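Local coordinates for precorrin-2 dehydrogenase (Bacillus megaterium, PDB 3DFZ), which oxidises precorrin-2 to sirohydrochlorin with NAD(+), a step shared by siroheme synthesis and the anaerobic route to adenosylcobalamin, at residues B[45-50]-B[66-71]; B[94-99]-B[117-122]; B[135-140]-B[165-170]; B[174-179]-B[199-204]. One frame throughout, in Å; residues are numbered along the deposited sequence.

Interaction 1 (B[45-50]-B[66-71])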
loop_
_atom_site.group_PDB
_atom_site.type_symbol
_atom_site.label_atom_id
_atom_site.label_comp_id
_atom_site.label_asym_id
_atom_site.label_seq_id
_atom_site.Cartn_x
_atom_site.Cartn_y
_atom_site.Cartn_z
ATOM N N ARG B 45 -10.580 4.604 14.480
ATOM C CA ARG B 45 -9.225 4.798 13.972
ATOM C C ARG B 45 -9.190 4.547 12.462
ATOM O O ARG B 45 -8.629 5.359 11.716
ATOM C CB ARG B 45 -8.240 3.911 14.757
ATOM C CG ARG B 45 -6.942 3.521 14.045
ATOM C CD ARG B 45 -5.728 3.348 15.006
ATOM N NE ARG B 45 -6.079 2.980 16.386
ATOM C CZ ARG B 45 -6.174 1.731 16.849
ATOM N NH1 ARG B 45 -5.960 0.680 16.052
ATOM N NH2 ARG B 45 -6.498 1.530 18.123
ATOM N N ARG B 46 -9.822 3.456 12.014
ATOM C CA ARG B 46 -9.898 3.135 10.587
ATOM C C ARG B 46 -10.576 4.236 9.740
ATOM O O ARG B 46 -10.041 4.626 8.710
ATOM C CB ARG B 46 -10.587 1.780 10.359
ATOM C CG ARG B 46 -9.789 0.553 10.790
ATOM C CD ARG B 46 -8.544 0.327 9.900
ATOM N NE ARG B 46 -7.837 -0.936 10.181
ATOM C CZ ARG B 46 -6.948 -1.113 11.156
ATOM N NH1 ARG B 46 -6.644 -0.117 11.977
ATOM N NH2 ARG B 46 -6.367 -2.300 11.315
ATOM N N ILE B 47 -11.739 4.722 10.195
ATOM C CA ILE B 47 -12.532 5.773 9.521
ATOM C C ILE B 47 -11.749 7.074 9.367
ATOM O O ILE B 47 -11.744 7.674 8.293
ATOM C CB ILE B 47 -13.883 6.057 10.267
ATOM C CG1 ILE B 47 -14.843 4.871 10.132
ATOM C CG2 ILE B 47 -14.543 7.337 9.754
ATOM C CD1 ILE B 47 -15.783 4.692 11.323
ATOM N N LYS B 48 -11.089 7.504 10.440
ATOM C CA LYS B 48 -10.160 8.634 10.384
ATOM C C LYS B 48 -9.307 8.611 9.128
ATOM O O LYS B 48 -9.154 9.632 8.478
ATOM C CB LYS B 48 -9.257 8.661 11.613
ATOM C CG LYS B 48 -9.578 9.777 12.581
ATOM C CD LYS B 48 -9.357 9.323 14.033
ATOM C CE LYS B 48 -9.627 10.446 15.050
ATOM N NZ LYS B 48 -9.811 9.920 16.449
ATOM N N GLY B 49 -8.773 7.435 8.797
ATOM C CA GLY B 49 -7.912 7.220 7.631
ATOM C C GLY B 49 -8.515 7.579 6.295
ATOM O O GLY B 49 -7.805 8.040 5.398
ATOM N N PHE B 50 -9.823 7.388 6.139
ATOM C CA PHE B 50 -10.464 7.657 4.834
ATOM C C PHE B 50 -11.626 8.679 4.851
ATOM O O PHE B 50 -12.416 8.786 3.901
ATOM C CB PHE B 50 -10.829 6.346 4.103
ATOM C CG PHE B 50 -11.554 5.330 4.961
ATOM C CD1 PHE B 50 -12.907 5.499 5.286
ATOM C CD2 PHE B 50 -10.893 4.186 5.411
ATOM C CE1 PHE B 50 -13.581 4.554 6.070
ATOM C CE2 PHE B 50 -11.550 3.228 6.193
ATOM C CZ PHE B 50 -12.904 3.415 6.530
ATOM N N ALA B 66 -18.386 8.536 20.288
ATOM C CA ALA B 66 -18.620 9.982 20.312
ATOM C C ALA B 66 -18.049 10.737 19.092
ATOM O O ALA B 66 -18.548 11.811 18.706
ATOM C CB ALA B 66 -18.032 10.563 21.596
ATOM N N GLU B 67 -16.973 10.186 18.532
ATOM C CA GLU B 67 -16.304 10.748 17.364
ATOM C C GLU B 67 -17.014 10.359 16.066
ATOM O O GLU B 67 -17.179 11.195 15.190
ATOM C CB GLU B 67 -14.820 10.360 17.336
ATOM C CG GLU B 67 -14.516 9.013 17.964
ATOM C CD GLU B 67 -13.791 9.118 19.299
ATOM O OE1 GLU B 67 -12.719 9.759 19.354
ATOM O OE2 GLU B 67 -14.283 8.543 20.291
ATOM N N ILE B 68 -17.437 9.099 15.948
ATOM C CA ILE B 68 -18.308 8.702 14.853
ATOM C C ILE B 68 -19.609 9.543 14.859
ATOM O O ILE B 68 -20.032 10.054 13.821
ATOM C CB ILE B 68 -18.572 7.169 14.821
ATOM C CG1 ILE B 68 -17.244 6.397 14.694
ATOM C CG2 ILE B 68 -19.487 6.799 13.656
ATOM C CD1 ILE B 68 -17.327 4.879 14.982
ATOM N N ASN B 69 -20.201 9.713 16.042
ATOM C CA ASN B 69 -21.356 10.592 16.222
ATOM C C ASN B 69 -21.137 12.005 15.727
ATOM O O ASN B 69 -21.988 12.551 15.027
ATOM C CB ASN B 69 -21.803 10.606 17.685
ATOM C CG ASN B 69 -22.805 9.535 17.979
ATOM O OD1 ASN B 69 -23.936 9.628 17.539
ATOM N ND2 ASN B 69 -22.404 8.501 18.719
ATOM N N GLU B 70 -19.996 12.590 16.082
ATOM C CA GLU B 70 -19.637 13.944 15.639
ATOM C C GLU B 70 -19.455 14.021 14.112
ATOM O O GLU B 70 -19.877 15.004 13.487
ATOM C CB GLU B 70 -18.389 14.438 16.375
ATOM C CG GLU B 70 -17.889 15.855 16.009
ATOM C CD GLU B 70 -18.911 17.005 16.194
ATOM O OE1 GLU B 70 -20.062 16.794 16.665
ATOM O OE2 GLU B 70 -18.543 18.153 15.848
ATOM N N TRP B 71 -18.830 12.995 13.533
ATOM C CA TRP B 71 -18.683 12.870 12.083
ATOM C C TRP B 71 -20.035 12.684 11.371
ATOM O O TRP B 71 -20.265 13.255 10.315
ATOM C CB TRP B 71 -17.743 11.707 11.729
ATOM C CG TRP B 71 -16.302 11.926 12.138
ATOM C CD1 TRP B 71 -15.615 13.106 12.130
ATOM C CD2 TRP B 71 -15.373 10.923 12.581
ATOM N NE1 TRP B 71 -14.320 12.904 12.542
ATOM C CE2 TRP B 71 -14.142 11.575 12.826
ATOM C CE3 TRP B 71 -15.458 9.536 12.783
ATOM C CZ2 TRP B 71 -12.997 10.887 13.281
ATOM C CZ3 TRP B 71 -14.315 8.847 13.231
ATOM C CH2 TRP B 71 -13.108 9.531 13.480
#
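Ile47 and Lys48 both meet the indole of Trp71, and Ile47 also meets Ile68, where helix 41-50 runs beside helix 66-73, the short segment axes 10.9 Å apart and inclined by 32°. Most of the contact is apolar. Ile47 uses both of its branches: CG2, anti to the backbone N, reaches the benzo half of the indole, 3.8 Å from Trp71 CZ3, whereas the other branch carries CD1 to 4.0 Å from Ile68 CD1, the two isoleucines crossing at about a right angle. Lys48 adds its aliphatic chain, bent at chi2 (145°) and laid across the far corner of the same ring, where CG lies 3.7 Å from Trp71 CH2 and CD sits at the ring edge, close to its plane.

The electrostatic part is weaker. At the end of that chain Lys48 NZ stands 4.1 Å from Glu67 OE1, beyond a salt bridge, so the opposite charges probably attract without a direct bond. No hydrogen bond joins segments 45-50 and 66-71.

Beneath these side chains lies the parallel sheet of the NAD(P)-binding fold: Ile47 packs on Val36 of strand 33-37, and Ile47, Ile68 and Trp71 all touch Leu77 of strand 77-80. Thr44, one turn earlier on helix 41-50, also meets Glu67, Ile68 and Trp71, and the two helices thus lie next to each other on one face of the sheet.

Interaction 2 (B[94-99]-B[117-122])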
loop_
_atom_site.group_PDB
_atom_site.type_symbol
_atom_site.label_atom_id
_atom_site.label_comp_id
_atom_site.label_asym_id
_atom_site.label_seq_id
_atom_site.Cartn_x
_atom_site.Cartn_y
_atom_site.Cartn_z
ATOM N N PHE B 94 -15.717 -1.313 -0.520
ATOM C CA PHE B 94 -14.693 -1.603 0.488
ATOM C C PHE B 94 -15.326 -1.838 1.847
ATOM O O PHE B 94 -16.040 -0.977 2.364
ATOM C CB PHE B 94 -13.688 -0.446 0.580
ATOM C CG PHE B 94 -12.542 -0.666 1.560
ATOM C CD1 PHE B 94 -12.087 0.389 2.339
ATOM C CD2 PHE B 94 -11.889 -1.901 1.660
ATOM C CE1 PHE B 94 -11.020 0.216 3.218
ATOM C CE2 PHE B 94 -10.836 -2.089 2.539
ATOM C CZ PHE B 94 -10.389 -1.022 3.313
ATOM N N ILE B 95 -15.052 -3.004 2.418
ATOM C CA ILE B 95 -15.571 -3.373 3.734
ATOM C C ILE B 95 -14.443 -3.401 4.747
ATOM O O ILE B 95 -13.439 -4.087 4.544
ATOM C CB ILE B 95 -16.288 -4.755 3.672
ATOM C CG1 ILE B 95 -17.581 -4.633 2.865
ATOM C CG2 ILE B 95 -16.590 -5.307 5.059
ATOM C CD1 ILE B 95 -18.410 -5.925 2.807
ATOM N N VAL B 96 -14.607 -2.652 5.830
ATOM C CA VAL B 96 -13.709 -2.732 6.968
ATOM C C VAL B 96 -14.476 -3.437 8.091
ATOM O O VAL B 96 -15.578 -3.003 8.461
ATOM C CB VAL B 96 -13.237 -1.312 7.454
ATOM C CG1 VAL B 96 -12.298 -1.432 8.669
ATOM C CG2 VAL B 96 -12.534 -0.529 6.349
ATOM N N VAL B 97 -13.919 -4.538 8.611
ATOM C CA VAL B 97 -14.487 -5.235 9.772
ATOM C C VAL B 97 -13.651 -4.829 10.988
ATOM O O VAL B 97 -12.465 -5.105 11.056
ATOM C CB VAL B 97 -14.525 -6.767 9.574
ATOM C CG1 VAL B 97 -15.173 -7.457 10.756
ATOM C CG2 VAL B 97 -15.273 -7.119 8.305
ATOM N N ALA B 98 -14.263 -4.114 11.917
ATOM C CA ALA B 98 -13.555 -3.574 13.070
ATOM C C ALA B 98 -14.440 -3.694 14.303
ATOM O O ALA B 98 -14.608 -2.733 15.062
ATOM C CB ALA B 98 -13.168 -2.131 12.829
ATOM N N THR B 99 -15.006 -4.886 14.485
ATOM C CA THR B 99 -15.828 -5.202 15.649
ATOM C C THR B 99 -15.041 -6.045 16.693
ATOM O O THR B 99 -13.791 -6.082 16.666
ATOM C CB THR B 99 -17.171 -5.865 15.199
ATOM O OG1 THR B 99 -17.998 -6.144 16.332
ATOM C CG2 THR B 99 -16.930 -7.140 14.438
ATOM N N LEU B 117 -13.146 -6.547 -1.733
ATOM C CA LEU B 117 -12.204 -5.859 -0.859
ATOM C C LEU B 117 -12.717 -5.851 0.555
ATOM O O LEU B 117 -13.822 -5.393 0.822
ATOM C CB LEU B 117 -11.960 -4.414 -1.299
ATOM C CG LEU B 117 -11.227 -4.117 -2.600
ATOM C CD1 LEU B 117 -10.806 -2.661 -2.560
ATOM C CD2 LEU B 117 -10.014 -5.076 -2.810
ATOM N N VAL B 118 -11.898 -6.365 1.462
ATOM C CA VAL B 118 -12.228 -6.399 2.859
ATOM C C VAL B 118 -10.977 -6.315 3.718
ATOM O O VAL B 118 -9.978 -6.978 3.462
ATOM C CB VAL B 118 -13.089 -7.630 3.237
ATOM C CG1 VAL B 118 -12.381 -8.939 2.894
ATOM C CG2 VAL B 118 -13.498 -7.574 4.713
ATOM N N ASN B 119 -11.053 -5.475 4.735
ATOM C CA ASN B 119 -10.027 -5.386 5.737
ATOM C C ASN B 119 -10.546 -6.023 7.016
ATOM O O ASN B 119 -11.548 -5.595 7.582
ATOM C CB ASN B 119 -9.626 -3.922 5.957
ATOM C CG ASN B 119 -8.671 -3.754 7.117
ATOM O OD1 ASN B 119 -8.974 -3.043 8.051
ATOM N ND2 ASN B 119 -7.525 -4.431 7.074
ATOM N N MET B 120 -9.901 -7.095 7.438
ATOM C CA MET B 120 -10.316 -7.767 8.660
ATOM C C MET B 120 -9.401 -7.236 9.736
ATOM O O MET B 120 -8.387 -7.853 10.068
ATOM C CB MET B 120 -10.189 -9.283 8.513
ATOM C CG MET B 120 -11.042 -9.854 7.396
ATOM S SD MET B 120 -12.750 -10.056 7.927
ATOM C CE MET B 120 -13.459 -10.703 6.414
ATOM N N ALA B 121 -9.747 -6.051 10.230
ATOM C CA ALA B 121 -8.899 -5.288 11.143
ATOM C C ALA B 121 -8.723 -6.022 12.459
ATOM O O ALA B 121 -7.627 -6.038 13.042
ATOM C CB ALA B 121 -9.489 -3.894 11.364
ATOM N N SER B 122 -9.805 -6.673 12.886
ATOM C CA SER B 122 -9.883 -7.320 14.193
ATOM C C SER B 122 -9.245 -8.701 14.186
ATOM O O SER B 122 -9.615 -9.548 14.999
ATOM C CB SER B 122 -11.348 -7.406 14.670
ATOM O OG SER B 122 -11.912 -6.122 14.914
#
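Ile95 and Val97 exchange backbone hydrogen bonds with Leu117, Asn119 and Ala121, joining parallel strands 94-97 and 117-120 of the Rossmann-type sheet. Asn119 is held through both its backbone N and its backbone O: the N donates to Ile95 O at 2.8 Å, and the O receives Val97 N at 2.8 Å along an almost straight N-H...O line (175°). The last backbone bond, Ala121 N to Val97 O, is more bent (134°) as the strand gives way to a loop. There Ser122 OG donates to Thr99 O over 2.6 Å.

On one face, Val97 CG2 lies 3.9 Å from Met120 SD and also touches Val118 CG2, which meets Ile95 CG2. On the other, the Phe94 ring, swung over by a chi1 of -178° with CG anti to the backbone N, reaches Leu117 CB and Asn119 CB.

Further out, the amide of Asn119 is fixed by ND2 donating to Ile129 O and by OD1 accepting from Arg46 NE, while helix 102-108 packs against Ile95 and Val97. The side chain of Ser122 lies about 4 Å from that of Ile42, a probable NAD(+)-binding residue. Backbone bonding therefore sets the register, and the serine hydroxyl ties the loops beside the probable cofactor site.

Interaction 3 (B[135-140]-B[165-170])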
loop_
_atom_site.group_PDB
_atom_site.type_symbol
_atom_site.label_atom_id
_atom_site.label_comp_id
_atom_site.label_asym_id
_atom_site.label_seq_id
_atom_site.Cartn_x
_atom_site.Cartn_y
_atom_site.Cartn_z
ATOM N N PHE B 135 3.831 6.897 8.728
ATOM C CA PHE B 135 4.039 8.234 9.285
ATOM C C PHE B 135 4.299 9.156 8.139
ATOM O O PHE B 135 4.630 8.733 7.032
ATOM C CB PHE B 135 5.151 8.312 10.366
ATOM C CG PHE B 135 6.557 8.234 9.810
ATOM C CD1 PHE B 135 7.267 9.397 9.493
ATOM C CD2 PHE B 135 7.154 7.007 9.576
ATOM C CE1 PHE B 135 8.559 9.329 8.944
ATOM C CE2 PHE B 135 8.432 6.937 9.045
ATOM C CZ PHE B 135 9.134 8.103 8.722
ATOM N N SER B 136 4.135 10.432 8.420
ATOM C CA SER B 136 4.216 11.448 7.417
ATOM C C SER B 136 5.247 12.452 7.906
ATOM O O SER B 136 5.385 12.653 9.112
ATOM C CB SER B 136 2.833 12.092 7.267
ATOM O OG SER B 136 2.654 12.630 5.965
ATOM N N ARG B 137 5.995 13.040 6.981
ATOM C CA ARG B 137 6.698 14.320 7.241
ATOM C C ARG B 137 6.246 15.319 6.196
ATOM O O ARG B 137 6.803 15.388 5.113
ATOM C CB ARG B 137 8.237 14.168 7.210
ATOM C CG ARG B 137 8.804 13.286 8.304
ATOM C CD ARG B 137 8.537 13.834 9.722
ATOM N NE ARG B 137 9.230 13.001 10.694
ATOM C CZ ARG B 137 9.031 13.029 11.999
ATOM N NH1 ARG B 137 8.116 13.844 12.524
ATOM N NH2 ARG B 137 9.747 12.235 12.786
ATOM N N GLY B 138 5.195 16.063 6.511
ATOM C CA GLY B 138 4.548 16.935 5.532
ATOM C C GLY B 138 3.971 16.065 4.446
ATOM O O GLY B 138 3.236 15.107 4.722
ATOM N N ARG B 139 4.353 16.360 3.214
ATOM C CA ARG B 139 3.954 15.555 2.071
ATOM C C ARG B 139 4.668 14.188 1.984
ATOM O O ARG B 139 4.226 13.305 1.256
ATOM C CB ARG B 139 4.132 16.358 0.787
ATOM C CG ARG B 139 3.295 17.641 0.776
ATOM C CD ARG B 139 3.554 18.546 -0.433
ATOM N NE ARG B 139 2.659 19.706 -0.396
ATOM C CZ ARG B 139 2.898 20.817 0.306
ATOM N NH1 ARG B 139 4.017 20.923 1.023
ATOM N NH2 ARG B 139 2.021 21.822 0.297
ATOM N N LEU B 140 5.755 13.994 2.723
ATOM C CA LEU B 140 6.442 12.712 2.627
ATOM C C LEU B 140 5.627 11.743 3.423
ATOM O O LEU B 140 5.273 12.006 4.576
ATOM C CB LEU B 140 7.901 12.741 3.158
ATOM C CG LEU B 140 8.652 11.401 3.322
ATOM C CD1 LEU B 140 8.925 10.688 1.984
ATOM C CD2 LEU B 140 10.005 11.564 4.071
ATOM N N TYR B 165 14.311 10.140 9.370
ATOM C CA TYR B 165 13.586 11.133 8.619
ATOM C C TYR B 165 12.805 11.942 9.660
ATOM O O TYR B 165 11.716 11.541 10.103
ATOM C CB TYR B 165 12.669 10.446 7.597
ATOM C CG TYR B 165 13.451 9.583 6.600
ATOM C CD1 TYR B 165 13.736 8.249 6.870
ATOM C CD2 TYR B 165 13.908 10.110 5.411
ATOM C CE1 TYR B 165 14.461 7.482 5.971
ATOM C CE2 TYR B 165 14.651 9.343 4.518
ATOM C CZ TYR B 165 14.922 8.044 4.798
ATOM O OH TYR B 165 15.650 7.281 3.894
ATOM N N ASP B 166 13.398 13.056 10.095
ATOM C CA ASP B 166 12.750 13.915 11.083
ATOM C C ASP B 166 12.034 15.087 10.407
ATOM O O ASP B 166 11.783 15.053 9.177
ATOM C CB ASP B 166 13.705 14.340 12.202
ATOM C CG ASP B 166 14.729 15.432 11.777
ATOM O OD1 ASP B 166 14.753 15.911 10.612
ATOM O OD2 ASP B 166 15.513 15.836 12.671
ATOM N N GLU B 167 11.709 16.099 11.214
ATOM C CA GLU B 167 10.948 17.272 10.776
ATOM C C GLU B 167 11.608 18.106 9.689
ATOM O O GLU B 167 10.935 18.927 9.086
ATOM C CB GLU B 167 10.622 18.185 11.967
ATOM C CG GLU B 167 9.650 17.578 12.978
ATOM C CD GLU B 167 10.348 16.733 14.028
ATOM O OE1 GLU B 167 11.554 16.412 13.865
ATOM O OE2 GLU B 167 9.683 16.394 15.032
ATOM N N SER B 168 12.904 17.907 9.438
ATOM C CA SER B 168 13.543 18.513 8.272
ATOM C C SER B 168 12.858 18.100 6.980
ATOM O O SER B 168 12.792 18.900 6.062
ATOM C CB SER B 168 15.040 18.174 8.180
ATOM O OG SER B 168 15.242 16.787 7.983
ATOM N N TYR B 169 12.351 16.869 6.896
ATOM C CA TYR B 169 11.652 16.435 5.670
ATOM C C TYR B 169 10.282 17.131 5.495
ATOM O O TYR B 169 9.788 17.284 4.382
ATOM C CB TYR B 169 11.541 14.913 5.613
ATOM C CG TYR B 169 12.872 14.260 5.291
ATOM C CD1 TYR B 169 13.200 13.935 3.977
ATOM C CD2 TYR B 169 13.822 14.020 6.289
ATOM C CE1 TYR B 169 14.426 13.378 3.663
ATOM C CE2 TYR B 169 15.049 13.441 5.980
ATOM C CZ TYR B 169 15.342 13.130 4.666
ATOM O OH TYR B 169 16.533 12.532 4.339
ATOM N N THR B 170 9.704 17.590 6.597
ATOM C CA THR B 170 8.418 18.278 6.529
ATOM C C THR B 170 8.559 19.609 5.782
ATOM O O THR B 170 7.777 19.895 4.873
ATOM C CB THR B 170 7.809 18.463 7.931
ATOM O OG1 THR B 170 7.780 17.193 8.611
ATOM C CG2 THR B 170 6.413 19.017 7.849
HETATM O O HOH W 1 5.414 19.003 3.187
#
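Arg137 reaches from a beta hairpin to the loop that leads into helix 168-184. The hairpin joins strands 129-137 and 140-145 through a type II' turn from Arg137 to Leu140. The arginine chain leaves with CG beside the backbone N (chi1 -65°), bends at chi2 (-62°) and then extends, which brings the guanidinium edge to the carbonyl of Tyr165. NE donates to Tyr165 O at 2.9 Å, with the oxygen close to the guanidinium plane; NH2 adds a weak bond to the same oxygen and also donates to Ser162 O. Glu167 probably attracts the group from well out of its plane: OE2 is 3.9 Å from Arg137 NH1, a long salt bridge of charges alone.

Nearer the backbone, Arg137 CB packs 3.7 Å from Tyr169 CB and also touches Thr170 OG1. Leu140 instead has CG anti to the backbone N (chi1 170°), so that CD2 runs alongside the Tyr169 side chain, 4.0 Å from CD1. Ile157 of the second subunit packs on Leu140, Tyr165 and Tyr169, extending this apolar patch into the dimer.

At the turn, Gly138 has positive phi and lies close against Thr170, whose CG2 is 3.5 Å from Gly138 N. Across the contact Asp166 prepares the helix start, its OD1 accepting from both N and OG of Ser168. The hairpin tip has a second, wetter link to the helix: one water accepts from Arg139 N at 2.8 Å and donates to Thr170 O at 3.0 Å.

Interaction 4 (B[174-179]-B[199-204])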
loop_
_atom_site.group_PDB
_atom_site.type_symbol
_atom_site.label_atom_id
_atom_site.label_comp_id
_atom_site.label_asym_id
_atom_site.label_seq_id
_atom_site.Cartn_x
_atom_site.Cartn_y
_atom_site.Cartn_z
ATOM N N GLN B 174 7.915 20.670 1.366
ATOM C CA GLN B 174 7.227 21.923 1.069
ATOM C C GLN B 174 8.021 22.746 0.071
ATOM O O GLN B 174 7.440 23.284 -0.870
ATOM C CB GLN B 174 6.898 22.736 2.353
ATOM C CG GLN B 174 6.299 24.143 2.101
ATOM C CD GLN B 174 4.939 24.150 1.341
ATOM O OE1 GLN B 174 4.152 23.199 1.417
ATOM N NE2 GLN B 174 4.674 25.237 0.622
ATOM N N PHE B 175 9.337 22.882 0.296
ATOM C CA PHE B 175 10.235 23.451 -0.736
ATOM C C PHE B 175 10.090 22.720 -2.068
ATOM O O PHE B 175 9.923 23.346 -3.110
ATOM C CB PHE B 175 11.711 23.426 -0.270
ATOM C CG PHE B 175 12.736 23.566 -1.408
ATOM C CD1 PHE B 175 12.999 24.807 -1.986
ATOM C CD2 PHE B 175 13.432 22.452 -1.884
ATOM C CE1 PHE B 175 13.943 24.946 -3.037
ATOM C CE2 PHE B 175 14.391 22.581 -2.941
ATOM C CZ PHE B 175 14.644 23.837 -3.509
ATOM N N LEU B 176 10.185 21.392 -2.034
ATOM C CA LEU B 176 10.127 20.597 -3.274
ATOM C C LEU B 176 8.824 20.751 -4.003
ATOM O O LEU B 176 8.794 20.689 -5.234
ATOM C CB LEU B 176 10.382 19.094 -3.011
ATOM C CG LEU B 176 11.783 18.701 -2.523
ATOM C CD1 LEU B 176 11.825 17.223 -2.132
ATOM C CD2 LEU B 176 12.816 19.003 -3.602
ATOM N N TYR B 177 7.737 20.905 -3.250
ATOM C CA TYR B 177 6.398 21.068 -3.840
ATOM C C TYR B 177 6.322 22.390 -4.616
ATOM O O TYR B 177 5.930 22.399 -5.794
ATOM C CB TYR B 177 5.292 20.979 -2.774
ATOM C CG TYR B 177 3.891 21.022 -3.388
ATOM C CD1 TYR B 177 3.352 19.894 -4.026
ATOM C CD2 TYR B 177 3.131 22.182 -3.354
ATOM C CE1 TYR B 177 2.106 19.931 -4.604
ATOM C CE2 TYR B 177 1.891 22.228 -3.916
ATOM C CZ TYR B 177 1.371 21.106 -4.551
ATOM O OH TYR B 177 0.112 21.148 -5.121
ATOM N N GLU B 178 6.724 23.490 -3.970
ATOM C CA GLU B 178 6.784 24.789 -4.640
ATOM C C GLU B 178 7.672 24.754 -5.886
ATOM O O GLU B 178 7.305 25.296 -6.912
ATOM C CB GLU B 178 7.228 25.884 -3.672
ATOM C CG GLU B 178 7.310 27.282 -4.260
ATOM C CD GLU B 178 7.602 28.349 -3.205
ATOM O OE1 GLU B 178 7.519 28.059 -1.981
ATOM O OE2 GLU B 178 7.880 29.496 -3.601
ATOM N N CYS B 179 8.839 24.120 -5.802
ATOM C CA CYS B 179 9.678 23.961 -7.003
ATOM C C CYS B 179 8.946 23.243 -8.125
ATOM O O CYS B 179 9.023 23.683 -9.242
ATOM C CB CYS B 179 10.975 23.207 -6.705
ATOM S SG CYS B 179 12.096 24.050 -5.613
ATOM N N GLU B 199 18.181 18.200 -9.692
ATOM C CA GLU B 199 19.223 19.031 -9.090
ATOM C C GLU B 199 19.025 19.212 -7.571
ATOM O O GLU B 199 19.980 19.223 -6.795
ATOM C CB GLU B 199 19.210 20.397 -9.799
ATOM C CG GLU B 199 20.352 21.332 -9.444
ATOM C CD GLU B 199 20.659 22.337 -10.546
ATOM O OE1 GLU B 199 19.858 23.297 -10.713
ATOM O OE2 GLU B 199 21.706 22.170 -11.246
ATOM N N ILE B 200 17.764 19.292 -7.174
ATOM C CA ILE B 200 17.367 19.728 -5.859
ATOM C C ILE B 200 17.185 18.564 -4.894
ATOM O O ILE B 200 16.660 18.755 -3.814
ATOM C CB ILE B 200 16.053 20.605 -5.938
ATOM C CG1 ILE B 200 14.914 19.836 -6.595
ATOM C CG2 ILE B 200 16.341 21.889 -6.671
ATOM C CD1 ILE B 200 13.517 20.607 -6.640
ATOM N N ILE B 201 17.587 17.360 -5.318
ATOM C CA ILE B 201 17.574 16.180 -4.463
ATOM C C ILE B 201 18.981 15.862 -3.922
ATOM O O ILE B 201 19.727 15.106 -4.531
ATOM C CB ILE B 201 17.000 14.929 -5.205
ATOM C CG1 ILE B 201 15.622 15.213 -5.839
ATOM C CG2 ILE B 201 16.933 13.707 -4.289
ATOM C CD1 ILE B 201 14.571 15.863 -4.923
ATOM N N ASP B 202 19.337 16.478 -2.800
ATOM C CA ASP B 202 20.451 16.048 -1.948
ATOM C C ASP B 202 20.278 16.564 -0.493
ATOM O O ASP B 202 19.349 17.298 -0.214
ATOM C CB ASP B 202 21.814 16.437 -2.537
ATOM C CG ASP B 202 22.036 17.935 -2.605
ATOM O OD1 ASP B 202 21.693 18.667 -1.664
ATOM O OD2 ASP B 202 22.600 18.392 -3.616
ATOM N N ASP B 203 21.195 16.190 0.408
ATOM C CA ASP B 203 21.136 16.589 1.830
ATOM C C ASP B 203 21.240 18.096 2.058
ATOM O O ASP B 203 20.607 18.648 2.975
ATOM C CB ASP B 203 22.220 15.854 2.639
ATOM C CG ASP B 203 21.950 14.358 2.780
ATOM O OD1 ASP B 203 20.764 13.964 2.820
ATOM O OD2 ASP B 203 22.923 13.575 2.904
ATOM N N GLN B 204 22.027 18.752 1.223
ATOM C CA GLN B 204 22.241 20.197 1.340
ATOM C C GLN B 204 21.025 21.058 0.952
ATOM O O GLN B 204 20.837 22.133 1.521
ATOM C CB GLN B 204 23.448 20.633 0.508
ATOM C CG GLN B 204 24.090 21.903 0.972
ATOM C CD GLN B 204 25.242 22.272 0.062
ATOM O OE1 GLN B 204 25.024 22.596 -1.102
ATOM N NE2 GLN B 204 26.480 22.202 0.577
#
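Ile200 packs against Phe175, Leu176 and Cys179 of helix 168-184, in the helical C-terminal domain of SirC, where the chain passes from helix 190-199 to helix 203-207. The contact is buried and wholly apolar across the two segments. Ile200 is its hub. A chi1 of 58° sets CG1 between the backbone N and the carbonyl carbon, and the extended branch beyond it drives CD1 between Leu176 and Cys179, 3.5 Å from Leu176 CD2 and 3.6 Å from Cys179 CB. The leucine and isoleucine chains slide past each other in opposite directions. Ile200 CB, meanwhile, stands at the edge of the Phe175 ring, 4.0 Å from CE2, and CG2 approaches CZ.

Outside the pair, Phe215 of helix 209-218 also touches both Ile200 and Cys179, while the carbonyl of Ile200 accepts a hydrogen bond from Tyr172 OH. Ile201 comes next and meets Leu176 at about a right angle: Leu176 CD2, already against Ile200, is 3.8 Å from Ile201 CD1, and Leu176 CD1 also comes near that methyl. Ser150 of the second subunit packs on both Leu176 and Ile201. Asp202 then takes the N-cap position of helix 203-207, its OD1 accepting from Tyr205 N.

The four contacts follow one another along the chain, each closing before the next opens. Interactions 1 and 2 belong to the NAD(P)-binding fold; their centres are about 15 Å apart, and helix 41-50 connects them, since Arg46 and Phe50 pack on Val96 and Arg46 probably hydrogen-bonds to Asn119. Strand 129-137 follows strand 117-120 and leads to interaction 3, whose centre is about 29 Å from that of interaction 2. Interactions 3 and 4 share helix 168-184, with centres about 13 Å apart, and meet where Arg139 approaches Gln174 and Tyr177. All four contacts have residues near the second subunit, so the probable cofactor-binding part and the helical C-terminal part both contribute to the homodimer.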